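Local atomic coordinates of sigma-54 interaction domain protein (Enterococcus faecalis, PDB entry 3GDW), a protein that is of unknown function but may act as a kinase and bind ATP and DNA, and is represented here by its mannose-type EIIA domain. Residues N53-Q58 and E84-R89; G6-M11 and E60-G65; S18-T23 and M99-A104. One frame throughout, in Å; residues are numbered along the deposited sequence.

Contact 1 (N53-Q58 and E84-R89); sequences NQVITQ and EETGIR
The apolar part of this contact is a methyl junction: V55 CG1 and T86 CG2 stand 4.0 Å apart, their side chains crossing at about a right angle. V55 turns CG1 anti to its backbone N (chi1 164°), which carries that branch across toward the end of helix 78-86. The same T86 methyl also has I56 CG1 at 4.2 Å, so it sits against two consecutive residues of the other helix. I56 reaches a little further along E85, its CD1 coming within 4.3 Å of OE2, an approach of hydrocarbon to carboxylate rather than a bond.

No hydrogen bond links 53-58 to 84-89; the polar atoms are paired within each segment or with residues near it. The E85 carboxylate is held on both oxygens, OE1 by Y48 OH and OE2 by a salt bridge to R52 NH1, both on the helix it faces. T86 OG1 receives I88 N at 3.0 Å with an N-H...O angle of 161°, an ST turn, and also bonds to L82 O one helical turn back. This two-sided grip fixes the threonine's rotation, leaving CG2 as the branch presented to V55 and I56. K59 NZ adds a bond to T86 O. T57 N and T57 OG1 reach N53 O from opposite faces of its plane, the hydroxyl at 3.1 Å.

V55 continues inward onto F8 and I66. The contact thus pairs the C-terminal ends of helices 44-57 and 78-86, side by side over one face of the parallel sheet, strand order 2-1-3-4, as expected of the mannose-family EIIA alpha/beta fold.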
loop_
_atom_site.group_PDB
_atom_site.type_symbol
_atom_site.label_atom_id
_atom_site.label_comp_id
_atom_site.label_asym_id
_atom_site.label_seq_id
_atom_site.Cartn_x
_atom_site.Cartn_y
_atom_site.Cartn_z
ATOM N N ASN B 53 7.048 -17.691 15.015
ATOM C CA ASN B 53 6.834 -19.127 14.965
ATOM C C ASN B 53 7.057 -19.738 13.580
ATOM O O ASN B 53 7.627 -20.829 13.461
ATOM C CB ASN B 53 5.440 -19.483 15.491
ATOM C CG ASN B 53 5.285 -19.189 16.971
ATOM O OD1 ASN B 53 6.255 -19.065 17.696
ATOM N ND2 ASN B 53 4.049 -19.067 17.420
ATOM N N GLN B 54 6.614 -19.054 12.531
ATOM C CA GLN B 54 6.855 -19.582 11.198
ATOM C C GLN B 54 8.327 -19.456 10.802
ATOM O O GLN B 54 8.910 -20.394 10.246
ATOM C CB GLN B 54 5.957 -18.944 10.162
ATOM C CG GLN B 54 5.931 -19.788 8.885
ATOM C CD GLN B 54 5.113 -19.163 7.785
ATOM O OE1 GLN B 54 4.054 -18.586 8.045
ATOM N NE2 GLN B 54 5.599 -19.269 6.536
ATOM N N VAL B 55 8.922 -18.297 11.100
ATOM C CA VAL B 55 10.338 -18.078 10.863
ATOM C C VAL B 55 11.166 -19.193 11.524
ATOM O O VAL B 55 12.036 -19.788 10.875
ATOM C CB VAL B 55 10.769 -16.656 11.324
ATOM C CG1 VAL B 55 12.277 -16.552 11.458
ATOM C CG2 VAL B 55 10.254 -15.604 10.342
ATOM N N ILE B 56 10.867 -19.496 12.791
ATOM C CA ILE B 56 11.623 -20.498 13.561
ATOM C C ILE B 56 11.563 -21.890 12.918
ATOM O O ILE B 56 12.583 -22.582 12.816
ATOM C CB ILE B 56 11.192 -20.526 15.058
ATOM C CG1 ILE B 56 11.829 -19.340 15.796
ATOM C CG2 ILE B 56 11.537 -21.884 15.703
ATOM C CD1 ILE B 56 11.682 -19.326 17.329
ATOM N N THR B 57 10.370 -22.270 12.471
ATOM C CA THR B 57 10.146 -23.508 11.734
ATOM C C THR B 57 11.035 -23.600 10.500
ATOM O O THR B 57 11.710 -24.600 10.291
ATOM C CB THR B 57 8.670 -23.598 11.275
ATOM O OG1 THR B 57 7.824 -23.705 12.429
ATOM C CG2 THR B 57 8.445 -24.794 10.361
ATOM N N GLN B 58 11.025 -22.546 9.693
ATOM C CA GLN B 58 11.678 -22.561 8.392
ATOM C C GLN B 58 13.108 -22.028 8.432
ATOM O O GLN B 58 13.675 -21.714 7.381
ATOM C CB GLN B 58 10.869 -21.727 7.413
ATOM C CG GLN B 58 9.393 -22.001 7.431
ATOM C CD GLN B 58 8.674 -21.249 6.329
ATOM O OE1 GLN B 58 8.988 -20.099 6.037
ATOM N NE2 GLN B 58 7.706 -21.907 5.698
ATOM N N GLU B 84 17.342 -10.241 16.451
ATOM C CA GLU B 84 17.801 -10.446 17.832
ATOM C C GLU B 84 17.449 -11.841 18.342
ATOM O O GLU B 84 18.258 -12.466 19.007
ATOM C CB GLU B 84 17.189 -9.416 18.791
ATOM C CG GLU B 84 17.593 -7.969 18.567
ATOM C CD GLU B 84 19.069 -7.726 18.773
ATOM O OE1 GLU B 84 19.624 -8.146 19.818
ATOM O OE2 GLU B 84 19.673 -7.106 17.870
ATOM N N GLU B 85 16.231 -12.306 18.050
ATOM C CA GLU B 85 15.732 -13.586 18.575
ATOM C C GLU B 85 16.260 -14.822 17.826
ATOM O O GLU B 85 16.584 -15.834 18.446
ATOM C CB GLU B 85 14.192 -13.603 18.626
ATOM C CG GLU B 85 13.592 -14.887 19.240
ATOM C CD GLU B 85 12.095 -14.786 19.538
ATOM O OE1 GLU B 85 11.517 -13.675 19.423
ATOM O OE2 GLU B 85 11.495 -15.827 19.902
ATOM N N THR B 86 16.332 -14.743 16.502
ATOM C CA THR B 86 16.716 -15.898 15.683
ATOM C C THR B 86 18.132 -15.764 15.101
ATOM O O THR B 86 18.733 -16.753 14.687
ATOM C CB THR B 86 15.740 -16.116 14.486
ATOM O OG1 THR B 86 15.993 -15.125 13.491
ATOM C CG2 THR B 86 14.282 -16.034 14.915
ATOM N N GLY B 87 18.651 -14.543 15.026
ATOM C CA GLY B 87 19.949 -14.318 14.379
ATOM C C GLY B 87 19.901 -14.352 12.853
ATOM O O GLY B 87 20.944 -14.267 12.200
ATOM N N ILE B 88 18.705 -14.482 12.286
ATOM C CA ILE B 88 18.528 -14.429 10.835
ATOM C C ILE B 88 18.527 -12.965 10.407
ATOM O O ILE B 88 17.790 -12.153 10.973
ATOM C CB ILE B 88 17.207 -15.110 10.389
ATOM C CG1 ILE B 88 17.196 -16.600 10.758
ATOM C CG2 ILE B 88 16.953 -14.899 8.897
ATOM C CD1 ILE B 88 18.152 -17.460 9.922
ATOM N N ARG B 89 19.365 -12.628 9.432
ATOM C CA ARG B 89 19.428 -11.261 8.885
ATOM C C ARG B 89 18.060 -10.853 8.347
ATOM O O ARG B 89 17.457 -11.578 7.558
ATOM C CB ARG B 89 20.471 -11.155 7.770
ATOM C CG ARG B 89 21.848 -11.681 8.135
ATOM C CD ARG B 89 22.878 -11.439 7.016
ATOM N NE ARG B 89 22.400 -11.830 5.681
ATOM C CZ ARG B 89 22.208 -10.984 4.666
ATOM N NH1 ARG B 89 21.772 -11.431 3.494
ATOM N NH2 ARG B 89 22.454 -9.687 4.815
#

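Contact 2 (G6-M11 and E60-G65); sequences GVFVLM and ESLNNG
G6 N donates to G65 O over 3.1 Å in a nearly straight bond, 170° at the hydrogen, with the donor lying in the plane of the carbonyl. The bond belongs to the parallel beta sheet of an alpha/beta fold: 6-12 is an inner strand, and 66-70 runs next to it, entered directly from G65. It continues the pairing of the two strands, in which G6 also makes a backbone bond with L67, and F8 with L67 and L69.

The approach to that bond is a type I turn from L62 to G65, in which G65 N returns to L62 O at 3.3 Å, a weak bond. G65 then takes up phi 98° and psi 175°, a conformation that brings its carbonyl round to G6. N64 ND2 bonds A3 O, so the chain just ahead of strand 6-12 is tied to the same bend.

L62 supplies the apolar half of the contact. Its CG lies anti to the carbonyl carbon, and the branch ending in CD2 lies against G6 at the start of the strand. With no side chain on G6, the methyl settles directly on the main chain, 3.7 Å from G6 CA and 4.1 Å from G6 N. L62 is buried here, on the sheet face that helix 44-57 covers, where L51 and Q54 of that helix also touch F8. The F8 ring does not offer L62 a face: L62 CD2 comes in at the ring edge, close to its plane, with CE2 the nearest ring atom at 4.4 Å.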
loop_
_atom_site.group_PDB
_atom_site.type_symbol
_atom_site.label_atom_id
_atom_site.label_comp_id
_atom_site.label_asym_id
_atom_site.label_seq_id
_atom_site.Cartn_x
_atom_site.Cartn_y
_atom_site.Cartn_z
ATOM N N GLY B 6 13.563 -14.795 2.092
ATOM C CA GLY B 6 12.180 -15.022 2.507
ATOM C C GLY B 6 11.411 -13.716 2.667
ATOM O O GLY B 6 11.810 -12.825 3.440
ATOM N N VAL B 7 10.312 -13.598 1.938
ATOM C CA VAL B 7 9.495 -12.367 1.963
ATOM C C VAL B 7 8.240 -12.598 2.794
ATOM O O VAL B 7 7.482 -13.551 2.538
ATOM C CB VAL B 7 9.108 -11.907 0.556
ATOM C CG1 VAL B 7 8.342 -10.553 0.601
ATOM C CG2 VAL B 7 10.340 -11.758 -0.292
ATOM N N PHE B 8 8.038 -11.748 3.800
ATOM C CA PHE B 8 6.833 -11.812 4.622
ATOM C C PHE B 8 6.107 -10.487 4.535
ATOM O O PHE B 8 6.728 -9.413 4.697
ATOM C CB PHE B 8 7.186 -12.129 6.089
ATOM C CG PHE B 8 7.693 -13.537 6.293
ATOM C CD1 PHE B 8 6.845 -14.530 6.786
ATOM C CD2 PHE B 8 9.013 -13.868 5.968
ATOM C CE1 PHE B 8 7.320 -15.853 6.980
ATOM C CE2 PHE B 8 9.497 -15.169 6.139
ATOM C CZ PHE B 8 8.649 -16.165 6.651
ATOM N N VAL B 9 4.805 -10.547 4.256
ATOM C CA VAL B 9 4.014 -9.314 4.126
ATOM C C VAL B 9 3.062 -9.227 5.320
ATOM O O VAL B 9 2.192 -10.084 5.472
ATOM C CB VAL B 9 3.180 -9.273 2.773
ATOM C CG1 VAL B 9 2.495 -7.945 2.623
ATOM C CG2 VAL B 9 4.065 -9.562 1.538
ATOM N N LEU B 10 3.230 -8.201 6.163
ATOM C CA LEU B 10 2.414 -8.052 7.380
ATOM C C LEU B 10 1.727 -6.704 7.385
ATOM O O LEU B 10 2.401 -5.668 7.320
ATOM C CB LEU B 10 3.279 -8.181 8.647
ATOM C CG LEU B 10 3.401 -9.609 9.202
ATOM C CD1 LEU B 10 4.244 -10.456 8.292
ATOM C CD2 LEU B 10 3.992 -9.611 10.622
HETATM N N MSE B 11 0.389 -6.706 7.448
HETATM C CA MSE B 11 -0.386 -5.444 7.376
HETATM C C MSE B 11 -1.621 -5.425 8.266
HETATM O O MSE B 11 -2.169 -6.471 8.616
HETATM C CB MSE B 11 -0.784 -5.124 5.910
HETATM C CG MSE B 11 0.408 -4.862 5.026
HETATM SE SE MSE B 11 -0.038 -4.625 3.183
HETATM C CE MSE B 11 1.780 -4.369 2.543
ATOM N N GLU B 60 16.057 -23.110 8.464
ATOM C CA GLU B 60 17.046 -23.708 7.549
ATOM C C GLU B 60 16.853 -23.318 6.082
ATOM O O GLU B 60 17.767 -23.473 5.276
ATOM C CB GLU B 60 17.091 -25.245 7.684
ATOM C CG GLU B 60 17.113 -25.807 9.119
ATOM C CD GLU B 60 18.102 -25.100 10.061
ATOM O OE1 GLU B 60 19.167 -24.619 9.594
ATOM O OE2 GLU B 60 17.801 -25.036 11.280
ATOM N N SER B 61 15.668 -22.820 5.744
ATOM C CA SER B 61 15.367 -22.383 4.379
ATOM C C SER B 61 15.495 -20.856 4.223
ATOM O O SER B 61 15.260 -20.300 3.147
ATOM C CB SER B 61 13.970 -22.853 3.970
ATOM O OG SER B 61 12.988 -22.332 4.854
ATOM N N LEU B 62 15.877 -20.195 5.309
ATOM C CA LEU B 62 15.974 -18.746 5.349
ATOM C C LEU B 62 17.428 -18.322 5.608
ATOM O O LEU B 62 17.688 -17.331 6.305
ATOM C CB LEU B 62 15.010 -18.184 6.409
ATOM C CG LEU B 62 13.502 -18.439 6.207
ATOM C CD1 LEU B 62 12.703 -18.162 7.474
ATOM C CD2 LEU B 62 12.946 -17.618 5.048
ATOM N N ASN B 63 18.356 -19.069 5.002
ATOM C CA ASN B 63 19.805 -18.830 5.104
ATOM C C ASN B 63 20.288 -17.515 4.519
ATOM O O ASN B 63 21.383 -17.060 4.854
ATOM C CB ASN B 63 20.619 -19.936 4.413
ATOM C CG ASN B 63 19.996 -21.293 4.542
ATOM O OD1 ASN B 63 19.011 -21.604 3.871
ATOM N ND2 ASN B 63 20.583 -22.128 5.380
ATOM N N ASN B 64 19.509 -16.931 3.617
ATOM C CA ASN B 64 19.920 -15.681 2.976
ATOM C C ASN B 64 19.115 -14.466 3.416
ATOM O O ASN B 64 19.106 -13.423 2.754
ATOM C CB ASN B 64 19.943 -15.842 1.458
ATOM C CG ASN B 64 20.989 -16.818 1.026
ATOM O OD1 ASN B 64 22.156 -16.694 1.405
ATOM N ND2 ASN B 64 20.581 -17.828 0.281
ATOM N N GLY B 65 18.465 -14.613 4.558
ATOM C CA GLY B 65 17.837 -13.489 5.209
ATOM C C GLY B 65 16.352 -13.387 4.930
ATOM O O GLY B 65 15.781 -14.155 4.151
#

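Contact 3 (S18-T23 and M99-A104); sequences SSMLKT and MIVLEA
No ring, amide or carboxylate takes part where V101 meets M20 and L21; there are no flat faces to stack, and the contact is made by apolar groups: a valine, a leucine and a selenomethionine chain. V101 is the centre of it, using each of its methyls on a different partner. CG1, anti to the backbone N (chi1 -179°), points at L21, lying 4.0 Å from L21 CD1 and 4.1 Å from L21 CA, so it touches both the side chain and the helix backbone that carries it. CG2 goes to the selenomethionine M20, with SE 4.1 Å away. Both partners cross V101 at about a right angle, and the valine is set like a wedge between two successive residues of the opposing helix. The backbones come nearest at the same place, L21 CA and V101 CA being 6.5 Å apart.

M20 leaves its helix in the direction of V101, then runs on with chi2 and chi3 extended; the chain crosses the valine, SE against CG2, and its end leads off toward M11 of strand 6-12. L21 presents CD1 to V101 CG1. No hydrogen bond joins 18-23 to 99-104, and all three touching residues are buried.

These two helices, 16-28 and 98-109, lie together over one face of the parallel sheet of the mannose-family EIIA alpha/beta fold, and V101 also rests on V9 of strand 6-12, an inner strand. Helix 16-28 also meets the second subunit: K22 NZ makes a salt bridge with D14 of that chain, S19 OG bonds its T16 and S15, T23 OG1 bonds its H12 O, and M20 packs on its T16.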
loop_
_atom_site.group_PDB
_atom_site.type_symbol
_atom_site.label_atom_id
_atom_site.label_comp_id
_atom_site.label_asym_id
_atom_site.label_seq_id
_atom_site.Cartn_x
_atom_site.Cartn_y
_atom_site.Cartn_z
ATOM N N SER B 18 -2.657 -10.237 2.318
ATOM C CA SER B 18 -2.860 -11.448 1.533
ATOM C C SER B 18 -3.317 -11.143 0.101
ATOM O O SER B 18 -2.891 -11.805 -0.834
ATOM C CB SER B 18 -3.817 -12.439 2.228
ATOM O OG SER B 18 -5.025 -11.799 2.644
ATOM N N SER B 19 -4.192 -10.159 -0.053
ATOM C CA SER B 19 -4.675 -9.769 -1.383
ATOM C C SER B 19 -3.555 -9.142 -2.228
ATOM O O SER B 19 -3.470 -9.416 -3.429
ATOM C CB SER B 19 -5.820 -8.782 -1.232
ATOM O OG SER B 19 -6.349 -8.416 -2.481
HETATM N N MSE B 20 -2.733 -8.285 -1.620
HETATM C CA MSE B 20 -1.572 -7.757 -2.341
HETATM C C MSE B 20 -0.621 -8.853 -2.769
HETATM O O MSE B 20 -0.116 -8.806 -3.897
HETATM C CB MSE B 20 -0.762 -6.768 -1.508
HETATM C CG MSE B 20 -1.248 -5.405 -1.514
HETATM SE SE MSE B 20 0.042 -4.306 -0.531
HETATM C CE MSE B 20 -1.103 -2.754 -0.496
ATOM N N LEU B 21 -0.365 -9.817 -1.869
ATOM C CA LEU B 21 0.529 -10.945 -2.201
ATOM C C LEU B 21 -0.059 -11.831 -3.308
ATOM O O LEU B 21 0.672 -12.257 -4.212
ATOM C CB LEU B 21 0.883 -11.802 -0.964
ATOM C CG LEU B 21 1.847 -12.984 -1.176
ATOM C CD1 LEU B 21 3.191 -12.504 -1.698
ATOM C CD2 LEU B 21 2.042 -13.804 0.117
ATOM N N LYS B 22 -1.357 -12.106 -3.227
ATOM C CA LYS B 22 -2.014 -12.910 -4.247
ATOM C C LYS B 22 -1.843 -12.242 -5.616
ATOM O O LYS B 22 -1.464 -12.886 -6.580
ATOM C CB LYS B 22 -3.493 -13.110 -3.901
ATOM C CG LYS B 22 -4.283 -13.899 -4.956
ATOM C CD LYS B 22 -5.632 -14.289 -4.354
ATOM C CE LYS B 22 -6.540 -15.057 -5.312
ATOM N NZ LYS B 22 -7.915 -15.271 -4.743
ATOM N N THR B 23 -2.074 -10.933 -5.674
ATOM C CA THR B 23 -1.837 -10.155 -6.901
ATOM C C THR B 23 -0.423 -10.331 -7.478
ATOM O O THR B 23 -0.263 -10.648 -8.673
ATOM C CB THR B 23 -2.112 -8.660 -6.638
ATOM O OG1 THR B 23 -3.516 -8.485 -6.441
ATOM C CG2 THR B 23 -1.664 -7.785 -7.832
HETATM N N MSE B 99 3.103 -2.724 -5.730
HETATM C CA MSE B 99 4.299 -2.724 -6.583
HETATM C C MSE B 99 5.524 -3.192 -5.864
HETATM O O MSE B 99 6.359 -3.876 -6.452
HETATM C CB MSE B 99 4.579 -1.340 -7.134
HETATM C CG MSE B 99 3.579 -0.952 -8.179
HETATM SE SE MSE B 99 3.619 -2.258 -9.656
HETATM C CE MSE B 99 5.553 -2.748 -9.743
ATOM N N ILE B 100 5.617 -2.797 -4.597
ATOM C CA ILE B 100 6.731 -3.160 -3.728
ATOM C C ILE B 100 6.680 -4.661 -3.425
ATOM O O ILE B 100 7.712 -5.318 -3.513
ATOM C CB ILE B 100 6.726 -2.357 -2.395
ATOM C CG1 ILE B 100 6.828 -0.851 -2.656
ATOM C CG2 ILE B 100 7.894 -2.775 -1.531
ATOM C CD1 ILE B 100 7.959 -0.492 -3.629
ATOM N N VAL B 101 5.502 -5.202 -3.091
ATOM C CA VAL B 101 5.365 -6.666 -2.930
ATOM C C VAL B 101 5.796 -7.360 -4.248
ATOM O O VAL B 101 6.604 -8.305 -4.247
ATOM C CB VAL B 101 3.925 -7.104 -2.533
ATOM C CG1 VAL B 101 3.846 -8.626 -2.354
ATOM C CG2 VAL B 101 3.450 -6.378 -1.259
ATOM N N LEU B 102 5.261 -6.868 -5.364
ATOM C CA LEU B 102 5.592 -7.440 -6.663
ATOM C C LEU B 102 7.093 -7.465 -6.917
ATOM O O LEU B 102 7.641 -8.498 -7.276
ATOM C CB LEU B 102 4.874 -6.685 -7.777
ATOM C CG LEU B 102 5.084 -7.135 -9.230
ATOM C CD1 LEU B 102 4.718 -8.591 -9.357
ATOM C CD2 LEU B 102 4.187 -6.328 -10.128
ATOM N N GLU B 103 7.743 -6.322 -6.732
ATOM C CA GLU B 103 9.186 -6.214 -6.952
ATOM C C GLU B 103 10.002 -7.083 -5.985
ATOM O O GLU B 103 10.985 -7.699 -6.394
ATOM C CB GLU B 103 9.615 -4.729 -6.963
ATOM C CG GLU B 103 8.965 -3.998 -8.156
ATOM C CD GLU B 103 9.163 -2.492 -8.243
ATOM O OE1 GLU B 103 8.845 -1.741 -7.287
ATOM O OE2 GLU B 103 9.571 -2.051 -9.331
ATOM N N ALA B 104 9.571 -7.165 -4.726
ATOM C CA ALA B 104 10.251 -7.995 -3.726
ATOM C C ALA B 104 10.184 -9.485 -4.078
ATOM O O ALA B 104 11.189 -10.178 -4.073
ATOM C CB ALA B 104 9.657 -7.764 -2.352
#

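Overall arrangement
From the N terminus, the chain lays down strand 6-12 and then helix 16-28, the first partners of contacts 2 and 3. After strand 34-38 and helix 44-57, residues 60-65 return to the start of the first strand and close contact 2. Helix 78-86 then closes contact 1 against 53-58; the two loops cross, because 60-65 falls between the partners of contact 1. Contact 3 closes last, when 99-104 meets 18-23; it crosses contact 2 and encloses contact 1. Contacts 1 and 3 lie on opposite sides of the chain's centre, centres about 22 Å apart, with strand 6-12 touching both neighbourhoods and linking the two helical layers.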